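Local coordinates for protein ferredoxin component of dioxygenase (PDB 2I7F) that carries a Rieske-type [2Fe-2S] cluster and probably passes electrons to the terminal oxygenase of a biphenyl 2,3-dioxygenase system, at residues K4-V10 / G97-Q103; D15-A20 / T53-Q57; V31-D35 / Q57-I62; V40-T46 / I85-Y90. One frame throughout, in Å; residues are numbered along the deposited sequence.

Contact 1: K4-V10 / G97-Q103; sequences KLRLCQV and GWVCIDQ. With SO4 (sulfate ion), chain C.
Lys-4 and Asp-102 pair at one end of the two strands, where NZ donates to OD1 at 2.7 Å in a salt bridge. The two side chains run alongside one another, and a bend at chi4 of the lysine (-62°) turns its ammonium group toward the carboxylate. Backbone bonds follow along the strands: Leu-5 and Ile-101 exchange a pair, the shorter being Leu-5 N to Ile-101 O at 2.8 Å, and at the far end Val-10 N reaches Gly-97 O. Between them the register slips. Leu-7 N donates to Val-99 O at 2.7 Å while Val-99 N donates to Cys-8 O, setting two residues against one in a beta bulge. The pair thus formed is one edge of the large antiparallel sheet of the Rieske domain, with 4-9 outermost and 98-102 next to 89-95. Beyond the bulge a sulfate ion, probably from the crystallisation liquor, accepts Gln-9 N on O2 at 2.7 Å and is held also by Gln-9 NE2 and Ser-12.

The Trp-98 indole is clasped between aliphatic carbons. Arg-6 CD lies over one face, 3.9 Å from the centroid of the five-membered ring, and Gln-9 CG covers the opposite face at 3.8 Å from the centroid of the six-membered ring; the guanidinium carbon stands farther off, at most a weak cation-pi attraction. Arg-6 CG also rests on Cys-100 SG. On the other side of the strands, Leu-7 CD1 packs 3.8 Å from Ile-101 CG2, and both side chains touch Leu-29 and Val-40 in the interior.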
loop_
_atom_site.group_PDB
_atom_site.type_symbol
_atom_site.label_atom_id
_atom_site.label_comp_id
_atom_site.label_asym_id
_atom_site.label_seq_id
_atom_site.Cartn_x
_atom_site.Cartn_y
_atom_site.Cartn_z
ATOM N N LYS A 4 -11.938 13.494 -4.272
ATOM C CA LYS A 4 -10.953 12.829 -3.414
ATOM C C LYS A 4 -11.504 12.158 -2.161
ATOM O O LYS A 4 -12.505 12.594 -1.585
ATOM C CB LYS A 4 -9.841 13.801 -3.023
ATOM C CG LYS A 4 -9.259 14.492 -4.254
ATOM C CD LYS A 4 -7.810 14.771 -4.153
ATOM C CE LYS A 4 -7.296 15.437 -5.415
ATOM N NZ LYS A 4 -7.424 14.635 -6.642
ATOM N N LEU A 5 -10.833 11.076 -1.778
ATOM C CA LEU A 5 -11.154 10.289 -0.594
ATOM C C LEU A 5 -10.009 10.422 0.371
ATOM O O LEU A 5 -8.893 10.149 -0.012
ATOM C CB LEU A 5 -11.283 8.798 -0.944
ATOM C CG LEU A 5 -12.433 8.360 -1.838
ATOM C CD1 LEU A 5 -12.401 6.843 -2.122
ATOM C CD2 LEU A 5 -13.706 8.807 -1.156
ATOM N N ARG A 6 -10.272 10.848 1.607
ATOM C CA ARG A 6 -9.249 10.827 2.659
ATOM C C ARG A 6 -9.021 9.407 3.211
ATOM O O ARG A 6 -9.976 8.727 3.576
ATOM C CB ARG A 6 -9.637 11.766 3.794
ATOM C CG ARG A 6 -9.585 13.193 3.368
ATOM C CD ARG A 6 -10.016 14.162 4.431
ATOM N NE ARG A 6 -11.396 13.928 4.748
ATOM C CZ ARG A 6 -12.118 14.662 5.580
ATOM N NH1 ARG A 6 -11.584 15.701 6.208
ATOM N NH2 ARG A 6 -13.395 14.357 5.750
ATOM N N LEU A 7 -7.763 8.977 3.292
ATOM C CA LEU A 7 -7.421 7.645 3.818
ATOM C C LEU A 7 -6.967 7.677 5.276
ATOM O O LEU A 7 -7.473 6.917 6.099
ATOM C CB LEU A 7 -6.385 6.916 2.923
ATOM C CG LEU A 7 -6.784 6.840 1.454
ATOM C CD1 LEU A 7 -5.710 6.096 0.598
ATOM C CD2 LEU A 7 -8.174 6.199 1.298
ATOM N N CYS A 8 -6.070 8.606 5.600
ATOM C CA CYS A 8 -5.440 8.663 6.907
ATOM C C CYS A 8 -4.566 9.882 6.916
ATOM O O CYS A 8 -4.251 10.426 5.862
ATOM C CB CYS A 8 -4.611 7.386 7.202
ATOM S SG CYS A 8 -3.114 7.071 6.199
ATOM N N GLN A 9 -4.170 10.328 8.104
ATOM C CA GLN A 9 -3.287 11.471 8.207
ATOM C C GLN A 9 -1.877 11.056 7.784
ATOM O O GLN A 9 -1.433 9.958 8.076
ATOM C CB GLN A 9 -3.274 11.991 9.629
ATOM C CG GLN A 9 -4.548 12.688 9.998
ATOM C CD GLN A 9 -4.621 12.871 11.478
ATOM O OE1 GLN A 9 -4.272 13.936 11.991
ATOM N NE2 GLN A 9 -4.989 11.823 12.190
ATOM N N VAL A 10 -1.203 11.941 7.066
ATOM C CA VAL A 10 0.195 11.735 6.663
ATOM C C VAL A 10 1.078 11.407 7.895
ATOM O O VAL A 10 1.948 10.529 7.861
ATOM C CB VAL A 10 0.776 13.015 5.957
ATOM C CG1 VAL A 10 2.268 12.829 5.590
ATOM C CG2 VAL A 10 0.037 13.366 4.681
ATOM N N GLY A 97 -2.945 17.819 5.204
ATOM C CA GLY A 97 -2.407 16.785 6.096
ATOM C C GLY A 97 -2.953 15.400 5.947
ATOM O O GLY A 97 -2.536 14.521 6.689
ATOM N N TRP A 98 -3.911 15.187 5.047
ATOM C CA TRP A 98 -4.434 13.839 4.754
ATOM C C TRP A 98 -3.858 13.178 3.499
ATOM O O TRP A 98 -3.723 13.803 2.456
ATOM C CB TRP A 98 -5.982 13.856 4.653
ATOM C CG TRP A 98 -6.611 14.093 5.958
ATOM C CD1 TRP A 98 -6.782 15.309 6.565
ATOM C CD2 TRP A 98 -7.131 13.106 6.876
ATOM N NE1 TRP A 98 -7.367 15.134 7.797
ATOM C CE2 TRP A 98 -7.592 13.801 8.014
ATOM C CE3 TRP A 98 -7.289 11.718 6.824
ATOM C CZ2 TRP A 98 -8.200 13.147 9.102
ATOM C CZ3 TRP A 98 -7.864 11.077 7.904
ATOM C CH2 TRP A 98 -8.296 11.783 9.032
ATOM N N VAL A 99 -3.560 11.894 3.611
ATOM C CA VAL A 99 -3.307 11.026 2.464
ATOM C C VAL A 99 -4.617 10.774 1.727
ATOM O O VAL A 99 -5.554 10.205 2.299
ATOM C CB VAL A 99 -2.690 9.653 2.846
ATOM C CG1 VAL A 99 -2.451 8.854 1.605
ATOM C CG2 VAL A 99 -1.356 9.843 3.578
ATOM N N CYS A 100 -4.693 11.236 0.467
ATOM C CA CYS A 100 -5.867 11.023 -0.353
ATOM C C CYS A 100 -5.561 10.327 -1.659
ATOM O O CYS A 100 -4.456 10.416 -2.191
ATOM C CB CYS A 100 -6.583 12.350 -0.680
ATOM S SG CYS A 100 -7.044 13.395 0.667
ATOM N N ILE A 101 -6.603 9.674 -2.179
ATOM C CA ILE A 101 -6.649 9.109 -3.525
ATOM C C ILE A 101 -7.957 9.586 -4.189
ATOM O O ILE A 101 -8.847 10.089 -3.529
ATOM C CB ILE A 101 -6.520 7.559 -3.553
ATOM C CG1 ILE A 101 -7.682 6.854 -2.814
ATOM C CG2 ILE A 101 -5.122 7.143 -3.030
ATOM C CD1 ILE A 101 -7.895 5.363 -3.208
ATOM N N ASP A 102 -8.040 9.445 -5.493
ATOM C CA ASP A 102 -9.213 9.863 -6.224
ATOM C C ASP A 102 -10.277 8.829 -5.985
ATOM O O ASP A 102 -9.969 7.653 -5.852
ATOM C CB ASP A 102 -8.921 9.970 -7.732
ATOM C CG ASP A 102 -7.914 11.091 -8.080
ATOM O OD1 ASP A 102 -7.668 12.009 -7.270
ATOM O OD2 ASP A 102 -7.356 11.054 -9.210
ATOM N N GLN A 103 -11.527 9.262 -5.905
ATOM C CA GLN A 103 -12.663 8.331 -5.969
ATOM C C GLN A 103 -12.624 7.691 -7.382
ATOM O O GLN A 103 -12.589 8.411 -8.377
ATOM C CB GLN A 103 -13.962 9.104 -5.747
ATOM C CG GLN A 103 -14.841 8.628 -4.575
ATOM C CD GLN A 103 -15.816 9.724 -4.097
ATOM O OE1 GLN A 103 -15.427 10.873 -3.804
ATOM N NE2 GLN A 103 -17.078 9.375 -4.041
HETATM S S SO4 C . -5.812 8.547 10.956
HETATM O O1 SO4 C . -6.864 8.241 9.977
HETATM O O2 SO4 C . -4.534 8.905 10.349
HETATM O O3 SO4 C . -6.266 9.662 11.805
HETATM O O4 SO4 C . -5.589 7.350 11.787
#

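Contact 2: D15-A20 / T53-Q57; sequences DGEPVA and TDGYQ
Gln-57 sends its extended side chain to Gly-16, where OE1 receives the backbone N at 3.1 Å in a weak, bent bond (130° at the hydrogen), the NE2 of the same amide being hydrogen-bonded to Asn-33 O. The same oxygen, OE1, lies 3.6 Å from Pro-18 CD, the proline ring and the glutamine chain sliding past one another in opposite directions. Pro-18 CB in turn approaches Thr-53 CG2, and this methyl also leans on the backbone of Val-19 and Ala-20. Ala-20 CB is 3.6 Å from Thr-53 OG1, a hydroxyl whose polar partner is Asn-43.

Two waters close the remaining distance: one accepts from Gln-57 N and donates to Gly-16 O at 2.8 Å, the other donates to both Pro-18 O and Thr-53 O. In the Rieske fold this seam joins the loop leading into edge strand 19-21 of the large sheet to the entry of the small three-stranded sheet in the cluster-binding part.

A leucine here would be shorter and carry no amide, and is likely to leave Gly-16 N without its weak side-chain acceptor. Farther out, Gly-16 adopts backbone angles (phi 98°) that call for glycine, and Asp-15 OD2 is hydrogen-bonded to Asp-35 N.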
loop_
_atom_site.group_PDB
_atom_site.type_symbol
_atom_site.label_atom_id
_atom_site.label_comp_id
_atom_site.label_asym_id
_atom_site.label_seq_id
_atom_site.Cartn_x
_atom_site.Cartn_y
_atom_site.Cartn_z
ATOM N N ASP A 15 7.879 5.469 7.906
ATOM C CA ASP A 15 8.713 4.629 7.016
ATOM C C ASP A 15 8.952 3.348 7.750
ATOM O O ASP A 15 9.400 3.374 8.885
ATOM C CB ASP A 15 10.087 5.284 6.693
ATOM C CG ASP A 15 10.836 4.607 5.495
ATOM O OD1 ASP A 15 10.659 3.407 5.181
ATOM O OD2 ASP A 15 11.623 5.300 4.842
ATOM N N GLY A 16 8.608 2.240 7.106
ATOM C CA GLY A 16 8.837 0.925 7.653
ATOM C C GLY A 16 7.621 0.340 8.317
ATOM O O GLY A 16 7.648 -0.821 8.665
ATOM N N GLU A 17 6.558 1.138 8.507
ATOM C CA GLU A 17 5.355 0.687 9.223
ATOM C C GLU A 17 4.081 1.082 8.449
ATOM O O GLU A 17 3.431 2.068 8.770
ATOM C CB GLU A 17 5.341 1.241 10.656
ATOM C CG GLU A 17 6.707 1.060 11.392
ATOM C CD GLU A 17 6.777 1.713 12.750
ATOM O OE1 GLU A 17 5.701 2.210 13.208
ATOM O OE2 GLU A 17 7.907 1.718 13.365
ATOM N N PRO A 18 3.748 0.325 7.387
ATOM C CA PRO A 18 2.552 0.668 6.626
ATOM C C PRO A 18 1.246 0.546 7.403
ATOM O O PRO A 18 1.154 -0.215 8.396
ATOM C CB PRO A 18 2.564 -0.294 5.430
ATOM C CG PRO A 18 3.563 -1.295 5.686
ATOM C CD PRO A 18 4.442 -0.860 6.852
ATOM N N VAL A 19 0.252 1.288 6.909
ATOM C CA VAL A 19 -0.988 1.545 7.600
ATOM C C VAL A 19 -2.111 0.975 6.756
ATOM O O VAL A 19 -2.210 1.285 5.565
ATOM C CB VAL A 19 -1.164 3.076 7.790
ATOM C CG1 VAL A 19 -2.548 3.422 8.342
ATOM C CG2 VAL A 19 -0.085 3.563 8.733
ATOM N N ALA A 20 -2.909 0.102 7.374
ATOM C CA ALA A 20 -4.104 -0.450 6.767
ATOM C C ALA A 20 -5.238 0.525 6.883
ATOM O O ALA A 20 -5.566 0.973 7.959
ATOM C CB ALA A 20 -4.504 -1.787 7.468
ATOM N N THR A 53 0.040 -4.970 4.632
ATOM C CA THR A 53 0.385 -4.147 5.812
ATOM C C THR A 53 0.818 -5.024 7.005
ATOM O O THR A 53 1.477 -4.509 7.914
ATOM C CB THR A 53 -0.778 -3.240 6.254
ATOM O OG1 THR A 53 -1.911 -4.066 6.547
ATOM C CG2 THR A 53 -1.099 -2.196 5.193
ATOM N N ASP A 54 0.486 -6.323 6.982
ATOM C CA ASP A 54 1.000 -7.313 7.960
ATOM C C ASP A 54 2.351 -7.951 7.564
ATOM O O ASP A 54 2.862 -8.852 8.251
ATOM C CB ASP A 54 -0.004 -8.466 8.189
ATOM C CG ASP A 54 -1.284 -8.023 8.882
ATOM O OD1 ASP A 54 -1.241 -7.059 9.658
ATOM O OD2 ASP A 54 -2.330 -8.640 8.631
ATOM N N GLY A 55 2.907 -7.563 6.432
ATOM C CA GLY A 55 4.233 -8.051 6.039
ATOM C C GLY A 55 5.299 -7.071 6.424
ATOM O O GLY A 55 5.210 -6.400 7.460
ATOM N N TYR A 56 6.315 -6.983 5.571
ATOM C CA TYR A 56 7.607 -6.422 5.934
ATOM C C TYR A 56 8.056 -5.476 4.843
ATOM O O TYR A 56 8.282 -5.880 3.714
ATOM C CB TYR A 56 8.623 -7.546 6.129
ATOM C CG TYR A 56 8.063 -8.625 7.028
ATOM C CD1 TYR A 56 8.076 -8.492 8.428
ATOM C CD2 TYR A 56 7.468 -9.765 6.480
ATOM C CE1 TYR A 56 7.507 -9.475 9.236
ATOM C CE2 TYR A 56 6.908 -10.749 7.281
ATOM C CZ TYR A 56 6.909 -10.593 8.637
ATOM O OH TYR A 56 6.379 -11.603 9.371
ATOM N N GLN A 57 8.156 -4.200 5.200
ATOM C CA GLN A 57 8.605 -3.188 4.286
ATOM C C GLN A 57 10.099 -3.098 4.347
ATOM O O GLN A 57 10.704 -2.995 5.410
ATOM C CB GLN A 57 7.989 -1.837 4.608
ATOM C CG GLN A 57 8.343 -0.761 3.586
ATOM C CD GLN A 57 7.804 0.598 3.973
ATOM O OE1 GLN A 57 7.053 0.726 4.937
ATOM N NE2 GLN A 57 8.195 1.629 3.222
HETATM O O HOH W 1 7.251 -3.491 7.892
HETATM O O HOH W 2 2.400 -2.321 9.495
#

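Contact 3: V31-D35 / Q57-I62; sequences VYNVD and QDGTII
Strand 29-34 runs past a type II' beta turn spanning Asp-58 to Ile-61, with Val-34 and Gly-59 nearest at 5.8 Å between CA atoms. The turn closes the hairpin of strands 56-58 and 61-63, so the contact sets the small sheet of the Rieske cluster-binding part against the large sheet. Gly-59 takes the positive phi of the turn, which by itself favours glycine.

The amide of Gln-57 bridges the two elements. With CG anti to N (chi1 -175°), the chain runs straight out until NE2 donates to Asn-33 O at 2.9 Å, from above the carbonyl plane, and to Gly-59 O at 3.1 Å, in the carbonyl plane. Both acceptors lie close to the amide plane, so the two bonds fix the rotation of the amide. On its other side OE1 accepts a hydrogen bond from a water that in turn accepts one from Asn-33 N. A glutamate in place of Gln-57 would lack the NE2 donor and is likely to leave the carbonyls of Asn-33 and Gly-59 without it, facing a carboxylate oxygen instead.

Deeper in, Ile-62 CG1 meets the edge of the Tyr-32 ring at CE2, 3.8 Å away, while the Tyr-32 hydroxyl is hydrogen-bonded to Thr-41 OG1. Val-34 packs on the turn: CG2 lies 3.3 Å from Gly-59 O, and CG1 presses on Thr-60 CG2 at 3.5 Å, tighter than usual for two methyls.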
loop_
_atom_site.group_PDB
_atom_site.type_symbol
_atom_site.label_atom_id
_atom_site.label_comp_id
_atom_site.label_asym_id
_atom_site.label_seq_id
_atom_site.Cartn_x
_atom_site.Cartn_y
_atom_site.Cartn_z
ATOM N N VAL A 31 -1.266 1.901 3.011
ATOM C CA VAL A 31 -0.560 3.170 2.870
ATOM C C VAL A 31 0.876 3.051 3.416
ATOM O O VAL A 31 1.096 2.559 4.525
ATOM C CB VAL A 31 -1.322 4.293 3.603
ATOM C CG1 VAL A 31 -0.688 5.667 3.312
ATOM C CG2 VAL A 31 -2.777 4.272 3.205
ATOM N N TYR A 32 1.846 3.512 2.610
ATOM C CA TYR A 32 3.251 3.399 2.902
ATOM C C TYR A 32 3.966 4.734 2.842
ATOM O O TYR A 32 3.596 5.618 2.072
ATOM C CB TYR A 32 3.960 2.491 1.915
ATOM C CG TYR A 32 3.266 1.232 1.533
ATOM C CD1 TYR A 32 2.225 1.261 0.610
ATOM C CD2 TYR A 32 3.682 -0.005 2.006
ATOM C CE1 TYR A 32 1.620 0.141 0.198
ATOM C CE2 TYR A 32 3.034 -1.189 1.566
ATOM C CZ TYR A 32 2.022 -1.099 0.660
ATOM O OH TYR A 32 1.336 -2.229 0.192
ATOM N N ASN A 33 5.042 4.818 3.622
ATOM C CA ASN A 33 5.993 5.897 3.573
ATOM C C ASN A 33 7.335 5.246 3.208
ATOM O O ASN A 33 7.851 4.421 3.971
ATOM C CB ASN A 33 6.028 6.599 4.934
ATOM C CG ASN A 33 7.225 7.554 5.136
ATOM O OD1 ASN A 33 8.118 7.675 4.309
ATOM N ND2 ASN A 33 7.236 8.205 6.286
ATOM N N VAL A 34 7.833 5.572 2.016
ATOM C CA VAL A 34 9.135 5.163 1.528
ATOM C C VAL A 34 10.043 6.406 1.531
ATOM O O VAL A 34 9.880 7.333 0.735
ATOM C CB VAL A 34 9.031 4.524 0.087
ATOM C CG1 VAL A 34 10.439 4.256 -0.497
ATOM C CG2 VAL A 34 8.177 3.232 0.113
ATOM N N ASP A 35 10.987 6.435 2.458
ATOM C CA ASP A 35 11.946 7.542 2.580
ATOM C C ASP A 35 11.301 8.933 2.609
ATOM O O ASP A 35 11.837 9.893 2.051
ATOM C CB ASP A 35 12.977 7.458 1.449
ATOM C CG ASP A 35 14.225 8.281 1.729
ATOM O OD1 ASP A 35 14.678 8.328 2.903
ATOM O OD2 ASP A 35 14.764 8.895 0.764
ATOM N N GLN A 57 8.156 -4.200 5.200
ATOM C CA GLN A 57 8.605 -3.188 4.286
ATOM C C GLN A 57 10.099 -3.098 4.347
ATOM O O GLN A 57 10.704 -2.995 5.410
ATOM C CB GLN A 57 7.989 -1.837 4.608
ATOM C CG GLN A 57 8.343 -0.761 3.586
ATOM C CD GLN A 57 7.804 0.598 3.973
ATOM O OE1 GLN A 57 7.053 0.726 4.937
ATOM N NE2 GLN A 57 8.195 1.629 3.222
ATOM N N ASP A 58 10.717 -3.155 3.181
ATOM C CA ASP A 58 12.156 -2.968 3.100
ATOM C C ASP A 58 12.394 -1.926 2.011
ATOM O O ASP A 58 12.646 -2.260 0.853
ATOM C CB ASP A 58 12.828 -4.277 2.744
ATOM C CG ASP A 58 14.359 -4.182 2.751
ATOM O OD1 ASP A 58 14.935 -3.120 3.085
ATOM O OD2 ASP A 58 14.987 -5.192 2.408
ATOM N N GLY A 59 12.274 -0.668 2.398
ATOM C CA GLY A 59 12.441 0.433 1.468
ATOM C C GLY A 59 11.230 0.486 0.550
ATOM O O GLY A 59 10.119 0.727 1.026
ATOM N N THR A 60 11.451 0.311 -0.760
ATOM C CA THR A 60 10.353 0.296 -1.744
ATOM C C THR A 60 9.753 -1.093 -1.916
ATOM O O THR A 60 8.846 -1.255 -2.706
ATOM C CB THR A 60 10.803 0.773 -3.161
ATOM O OG1 THR A 60 11.941 0.002 -3.567
ATOM C CG2 THR A 60 11.178 2.196 -3.165
ATOM N N ILE A 61 10.236 -2.100 -1.201
ATOM C CA ILE A 61 9.664 -3.430 -1.338
ATOM C C ILE A 61 8.729 -3.694 -0.147
ATOM O O ILE A 61 9.059 -3.399 0.995
ATOM C CB ILE A 61 10.769 -4.506 -1.473
ATOM C CG1 ILE A 61 11.627 -4.297 -2.743
ATOM C CG2 ILE A 61 10.202 -5.900 -1.420
ATOM C CD1 ILE A 61 10.851 -4.214 -4.045
ATOM N N ILE A 62 7.529 -4.200 -0.419
ATOM C CA ILE A 62 6.715 -4.787 0.646
ATOM C C ILE A 62 6.697 -6.300 0.433
ATOM O O ILE A 62 6.401 -6.786 -0.663
ATOM C CB ILE A 62 5.288 -4.153 0.717
ATOM C CG1 ILE A 62 4.507 -4.622 1.978
ATOM C CG2 ILE A 62 4.500 -4.376 -0.626
ATOM C CD1 ILE A 62 5.140 -4.271 3.291
HETATM O O HOH W 3 5.268 2.657 5.543
#

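Contact 4: V40-T46 / I85-Y90; sequences VTDNLCT and IPIKTY. With FES (Fe2/s2 (inorganic) cluster), chain D.
Asp-42 and Tyr-90 are joined through their polar ends: the phenol OH donates to OD1 at 2.7 Å, arriving on the syn side, somewhat out of the carboxylate plane. OD2 accepts from a water that also accepts from Lys-88 N. The backbone here is paired as well, Asp-42 N giving to Lys-88 O at 2.9 Å and Tyr-90 N to Val-40 O at 3.0 Å, where strands 37-42 and 89-95 run antiparallel. Thr-41 OG1 donates a hydrogen bond to Asp-42 O and is also hydrogen-bonded to Tyr-32 OH.

Past the strand the segments separate and Ile-87 fills the gap. Its CG1 stands anti to the backbone N (chi1 -161°), bringing CD1 to 3.3 Å from Leu-44 O. Thr-46 then restores polar contact, for OG1 donates to Ile-85 O at 2.7 Å and accepts from a water that accepts from Ile-85 N.

Between Asp-42 and Thr-46, Cys-45 SG binds an iron of the cluster (FE2) at 2.3 Å, together with Cys-64; His-47 and His-67 are the other protein ligands of this Rieske centre. Donation to both carboxylate oxygens would probably favour ionised Asp-42, and bonds at Asp-42 and Thr-46 tie the cluster-binding loop to segment 85-90 before and after Cys-45.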
loop_
_atom_site.group_PDB
_atom_site.type_symbol
_atom_site.label_atom_id
_atom_site.label_comp_id
_atom_site.label_asym_id
_atom_site.label_seq_id
_atom_site.Cartn_x
_atom_site.Cartn_y
_atom_site.Cartn_z
ATOM N N VAL A 40 0.223 4.352 -2.097
ATOM C CA VAL A 40 -1.001 3.637 -1.742
ATOM C C VAL A 40 -1.193 2.479 -2.752
ATOM O O VAL A 40 -1.130 2.694 -3.982
ATOM C CB VAL A 40 -2.261 4.578 -1.700
ATOM C CG1 VAL A 40 -3.592 3.787 -1.413
ATOM C CG2 VAL A 40 -2.055 5.692 -0.641
ATOM N N THR A 41 -1.377 1.278 -2.202
ATOM C CA THR A 41 -1.682 0.061 -2.955
ATOM C C THR A 41 -2.917 -0.626 -2.365
ATOM O O THR A 41 -3.275 -0.364 -1.235
ATOM C CB THR A 41 -0.485 -0.966 -2.983
ATOM O OG1 THR A 41 -0.395 -1.713 -1.747
ATOM C CG2 THR A 41 0.846 -0.292 -3.288
ATOM N N ASP A 42 -3.573 -1.499 -3.123
ATOM C CA ASP A 42 -4.416 -2.513 -2.497
ATOM C C ASP A 42 -3.657 -3.274 -1.386
ATOM O O ASP A 42 -2.456 -3.463 -1.448
ATOM C CB ASP A 42 -4.960 -3.498 -3.524
ATOM C CG ASP A 42 -6.121 -2.930 -4.323
ATOM O OD1 ASP A 42 -6.579 -1.810 -4.011
ATOM O OD2 ASP A 42 -6.569 -3.601 -5.275
ATOM N N ASN A 43 -4.359 -3.649 -0.334
ATOM C CA ASN A 43 -3.739 -4.381 0.781
ATOM C C ASN A 43 -3.760 -5.921 0.585
ATOM O O ASN A 43 -2.838 -6.620 1.037
ATOM C CB ASN A 43 -4.463 -3.995 2.074
ATOM C CG ASN A 43 -3.644 -4.149 3.292
ATOM O OD1 ASN A 43 -4.150 -3.970 4.429
ATOM N ND2 ASN A 43 -2.373 -4.472 3.117
ATOM N N LEU A 44 -4.805 -6.450 -0.056
ATOM C CA LEU A 44 -4.898 -7.883 -0.276
ATOM C C LEU A 44 -3.811 -8.316 -1.292
ATOM O O LEU A 44 -3.821 -7.893 -2.448
ATOM C CB LEU A 44 -6.315 -8.315 -0.780
ATOM C CG LEU A 44 -6.641 -9.825 -0.710
ATOM C CD1 LEU A 44 -6.794 -10.299 0.765
ATOM C CD2 LEU A 44 -7.876 -10.193 -1.534
ATOM N N CYS A 45 -2.877 -9.153 -0.832
ATOM C CA CYS A 45 -1.940 -9.842 -1.712
ATOM C C CYS A 45 -2.700 -10.457 -2.895
ATOM O O CYS A 45 -3.842 -10.886 -2.732
ATOM C CB CYS A 45 -1.200 -10.950 -0.979
ATOM S SG CYS A 45 0.131 -11.573 -2.018
ATOM N N THR A 46 -2.088 -10.411 -4.078
ATOM C CA THR A 46 -2.726 -10.924 -5.301
ATOM C C THR A 46 -2.542 -12.429 -5.384
ATOM O O THR A 46 -3.177 -13.090 -6.206
ATOM C CB THR A 46 -2.192 -10.265 -6.638
ATOM O OG1 THR A 46 -0.796 -10.565 -6.799
ATOM C CG2 THR A 46 -2.428 -8.740 -6.710
ATOM N N ILE A 85 0.927 -11.351 -10.255
ATOM C CA ILE A 85 -0.082 -10.372 -10.700
ATOM C C ILE A 85 0.239 -9.050 -9.995
ATOM O O ILE A 85 0.269 -9.013 -8.764
ATOM C CB ILE A 85 -1.521 -10.815 -10.307
ATOM C CG1 ILE A 85 -1.919 -12.141 -10.981
ATOM C CG2 ILE A 85 -2.538 -9.727 -10.640
ATOM C CD1 ILE A 85 -3.145 -12.824 -10.314
ATOM N N PRO A 86 0.492 -7.976 -10.744
ATOM C CA PRO A 86 0.830 -6.712 -10.059
ATOM C C PRO A 86 -0.260 -6.250 -9.080
ATOM O O PRO A 86 -1.451 -6.432 -9.342
ATOM C CB PRO A 86 0.985 -5.729 -11.220
ATOM C CG PRO A 86 1.401 -6.569 -12.318
ATOM C CD PRO A 86 0.555 -7.790 -12.197
ATOM N N ILE A 87 0.165 -5.651 -7.970
ATOM C CA ILE A 87 -0.719 -5.041 -6.981
ATOM C C ILE A 87 -1.244 -3.746 -7.628
ATOM O O ILE A 87 -0.553 -3.113 -8.434
ATOM C CB ILE A 87 0.025 -4.875 -5.563
ATOM C CG1 ILE A 87 -0.923 -4.681 -4.392
ATOM C CG2 ILE A 87 1.000 -3.746 -5.571
ATOM C CD1 ILE A 87 -1.855 -5.824 -4.083
ATOM N N LYS A 88 -2.505 -3.432 -7.382
ATOM C CA LYS A 88 -3.062 -2.156 -7.806
ATOM C C LYS A 88 -2.455 -1.044 -6.966
ATOM O O LYS A 88 -2.408 -1.160 -5.756
ATOM C CB LYS A 88 -4.572 -2.148 -7.633
ATOM C CG LYS A 88 -5.280 -0.813 -7.892
ATOM C CD LYS A 88 -5.527 -0.617 -9.329
ATOM C CE LYS A 88 -6.459 0.549 -9.569
ATOM N NZ LYS A 88 -6.339 0.897 -11.001
ATOM N N THR A 89 -2.006 0.008 -7.654
ATOM C CA THR A 89 -1.533 1.252 -7.057
ATOM C C THR A 89 -2.527 2.389 -7.340
ATOM O O THR A 89 -3.388 2.288 -8.213
ATOM C CB THR A 89 -0.090 1.644 -7.572
ATOM O OG1 THR A 89 -0.143 2.065 -8.952
ATOM C CG2 THR A 89 0.910 0.498 -7.418
ATOM N N TYR A 90 -2.427 3.451 -6.553
ATOM C CA TYR A 90 -3.286 4.616 -6.661
ATOM C C TYR A 90 -2.417 5.868 -6.618
ATOM O O TYR A 90 -1.485 5.932 -5.817
ATOM C CB TYR A 90 -4.333 4.652 -5.497
ATOM C CG TYR A 90 -5.256 3.429 -5.462
ATOM C CD1 TYR A 90 -4.881 2.271 -4.807
ATOM C CD2 TYR A 90 -6.470 3.440 -6.094
ATOM C CE1 TYR A 90 -5.687 1.172 -4.764
ATOM C CE2 TYR A 90 -7.286 2.318 -6.075
ATOM C CZ TYR A 90 -6.890 1.190 -5.411
ATOM O OH TYR A 90 -7.758 0.123 -5.395
HETATM FE FE1 FES D . 1.197 -15.830 -1.217
HETATM FE FE2 FES D . 1.034 -13.148 -0.581
HETATM S S1 FES D . 2.659 -14.260 -1.605
HETATM S S2 FES D . -0.465 -14.779 -0.196
HETATM O O HOH W 4 -4.681 -5.389 -6.318
HETATM O O HOH W 5 0.289 -12.867 -7.706
#

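How the contacts relate
Contact 1 and contact 4 belong to the large sheet, whose buried side joins them: Leu-7 and Ile-101 of one pack against Val-40 of the other, and Val-31 of contact 3 lies against Val-99. Contact 2 is a surface seam, relying on two waters and one weak bond, while the other three are partly buried. Contacts 2 and 3, about 7 Å apart between centres, share Gln-57: its oxygen meets Gly-16 in contact 2, while in contact 3 nitrogen and oxygen both serve, the latter through a water. Backbone strand pairing, interrupted by one bulge, dominates contact 1 and gives way to side-chain and water bridges in contact 4 as the chain nears the cluster. Tyr-32 with Thr-41 links contacts 3 and 4 by a hydrogen bond between hydroxyls.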